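Local coordinates for protein sortase (Actinomyces oris, PDB 2XWG) that probably acts as a class C, pilin-polymerising sortase, a membrane-anchored cysteine transpeptidase of fimbrial assembly, represented here by its soluble catalytic domain, at residues Q82-T86 against P87-A91. Residues are numbered along the deposited sequence; the frame is centred on the assembly and turned at random.
Sequences QRPDT and PQYQA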
loop_
_atom_site.group_PDB
_atom_site.type_symbol
_atom_site.label_atom_id
_atom_site.label_comp_id
_atom_site.label_asym_id
_atom_site.label_seq_id
_atom_site.Cartn_x
_atom_site.Cartn_y
_atom_site.Cartn_z
ATOM N N GLN A 82 -14.273 9.446 -1.794
ATOM C CA GLN A 82 -14.576 9.874 -0.429
ATOM C C GLN A 82 -14.202 8.805 0.584
ATOM O O GLN A 82 -14.129 7.628 0.249
ATOM C CB GLN A 82 -16.071 10.188 -0.292
ATOM C CG GLN A 82 -16.587 11.329 -1.182
ATOM C CD GLN A 82 -16.463 12.712 -0.529
ATOM O OE1 GLN A 82 -15.372 13.121 -0.106
ATOM N NE2 GLN A 82 -17.589 13.434 -0.438
ATOM N N ARG A 83 -13.969 9.213 1.824
ATOM C CA ARG A 83 -13.769 8.250 2.909
ATOM C C ARG A 83 -15.042 7.412 3.085
ATOM O O ARG A 83 -16.144 7.969 3.130
ATOM C CB ARG A 83 -13.457 8.979 4.228
ATOM C CG ARG A 83 -12.120 9.721 4.270
ATOM C CD ARG A 83 -11.955 10.596 5.544
ATOM N NE ARG A 83 -12.240 9.856 6.774
ATOM C CZ ARG A 83 -13.310 10.061 7.536
ATOM N NH1 ARG A 83 -14.185 11.014 7.207
ATOM N NH2 ARG A 83 -13.498 9.331 8.635
ATOM N N PRO A 84 -14.915 6.077 3.194
ATOM C CA PRO A 84 -16.148 5.348 3.527
ATOM C C PRO A 84 -16.633 5.665 4.965
ATOM O O PRO A 84 -15.945 6.304 5.791
ATOM C CB PRO A 84 -15.750 3.868 3.397
ATOM C CG PRO A 84 -14.355 3.857 2.811
ATOM C CD PRO A 84 -13.742 5.194 3.113
ATOM N N ASP A 85 -17.847 5.234 5.263
ATOM C CA ASP A 85 -18.419 5.526 6.567
ATOM C C ASP A 85 -19.049 4.260 7.131
ATOM O O ASP A 85 -20.258 4.051 7.009
ATOM C CB ASP A 85 -19.458 6.637 6.448
ATOM C CG ASP A 85 -20.373 6.701 7.649
ATOM O OD1 ASP A 85 -19.932 6.259 8.740
ATOM O OD2 ASP A 85 -21.526 7.180 7.503
ATOM N N THR A 86 -18.225 3.406 7.728
ATOM C CA THR A 86 -18.691 2.115 8.200
ATOM C C THR A 86 -18.023 1.778 9.517
ATOM O O THR A 86 -16.984 2.338 9.845
ATOM C CB THR A 86 -18.403 1.002 7.165
ATOM O OG1 THR A 86 -17.073 0.502 7.338
ATOM C CG2 THR A 86 -18.552 1.534 5.764
ATOM N N PRO A 87 -18.626 0.865 10.287
ATOM C CA PRO A 87 -18.025 0.445 11.560
ATOM C C PRO A 87 -16.668 -0.217 11.346
ATOM O O PRO A 87 -15.748 0.052 12.125
ATOM C CB PRO A 87 -19.030 -0.577 12.104
ATOM C CG PRO A 87 -20.337 -0.204 11.462
ATOM C CD PRO A 87 -19.958 0.271 10.079
ATOM N N GLN A 88 -16.547 -1.056 10.311
ATOM C CA GLN A 88 -15.285 -1.724 10.002
ATOM C C GLN A 88 -14.192 -0.717 9.677
ATOM O O GLN A 88 -13.052 -0.852 10.140
ATOM C CB GLN A 88 -15.445 -2.711 8.850
ATOM C CG GLN A 88 -16.533 -3.757 9.066
ATOM C CD GLN A 88 -17.943 -3.192 8.879
ATOM O OE1 GLN A 88 -18.923 -3.741 9.398
ATOM N NE2 GLN A 88 -18.049 -2.094 8.128
ATOM N N TYR A 89 -14.543 0.296 8.888
ATOM C CA TYR A 89 -13.593 1.334 8.526
ATOM C C TYR A 89 -13.138 2.108 9.747
ATOM O O TYR A 89 -11.978 2.504 9.835
ATOM C CB TYR A 89 -14.184 2.311 7.509
ATOM C CG TYR A 89 -13.150 3.271 6.960
ATOM C CD1 TYR A 89 -12.195 2.841 6.043
ATOM C CD2 TYR A 89 -13.108 4.594 7.371
ATOM C CE1 TYR A 89 -11.234 3.710 5.536
ATOM C CE2 TYR A 89 -12.152 5.473 6.872
ATOM C CZ TYR A 89 -11.217 5.023 5.947
ATOM O OH TYR A 89 -10.267 5.891 5.435
ATOM N N GLN A 90 -14.047 2.343 10.685
ATOM C CA GLN A 90 -13.662 3.032 11.896
ATOM C C GLN A 90 -12.769 2.117 12.697
ATOM O O GLN A 90 -11.837 2.569 13.344
ATOM C CB GLN A 90 -14.877 3.436 12.719
ATOM C CG GLN A 90 -15.668 4.584 12.140
ATOM C CD GLN A 90 -14.808 5.803 11.845
ATOM O OE1 GLN A 90 -14.895 6.388 10.760
ATOM N NE2 GLN A 90 -13.986 6.200 12.812
ATOM N N ALA A 91 -13.040 0.821 12.668
ATOM C CA ALA A 91 -12.194 -0.087 13.432
ATOM C C ALA A 91 -10.782 -0.030 12.864
ATOM O O ALA A 91 -9.791 -0.121 13.589
ATOM C CB ALA A 91 -12.737 -1.509 13.389
#
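Pro84 lays its CD over one face of the Tyr89 ring, 3.8 Å from the ring centroid and only 14° off the normal, a CH-pi contact between two side chains that cross at about a right angle. CG of the same proline sits above the CD1 side of the ring, while Pro84 O comes to 3.7 Å from Tyr89 CD2. With CG anti to the backbone N (chi1 -171°), Tyr89 sends its ring back from the first helical turn toward Pro84. Arg83 passes the rim of the ring, where its NE approaches Tyr89 CE2 close to the ring plane; its NH2 lies a loose 3.9 Å from Gln90 OE1.

The turn between these residues illustrates helix N-capping. Thr86 is the N-cap of helix 87-93, and its OG1, held between the backbone N and the carbonyl carbon (chi1 85°), accepts the Tyr89 N-H at 3.0 Å in a fairly straight bond. The Gln88 side chain folds back so that NE2 adds a weak second bond to Thr86 OG1, at 2.9 Å. The carbonyl of the same residue, Thr86 O, accepts the next N-H, that of Gln90 N, at 3.1 Å, the first i to i+4 bond of the helix, and Pro87, lacking an N-H, occupies the N1 position, where none is needed.

Tyr89 is the buried member of this otherwise surface-lying group, meeting Phe133 edge-to-face and also the ring of Tyr92. Beyond the cap, the helix leads to the calcium ligands His94 and Asp97, and Gln90 O makes a weak hydrogen bond with His94 ND1.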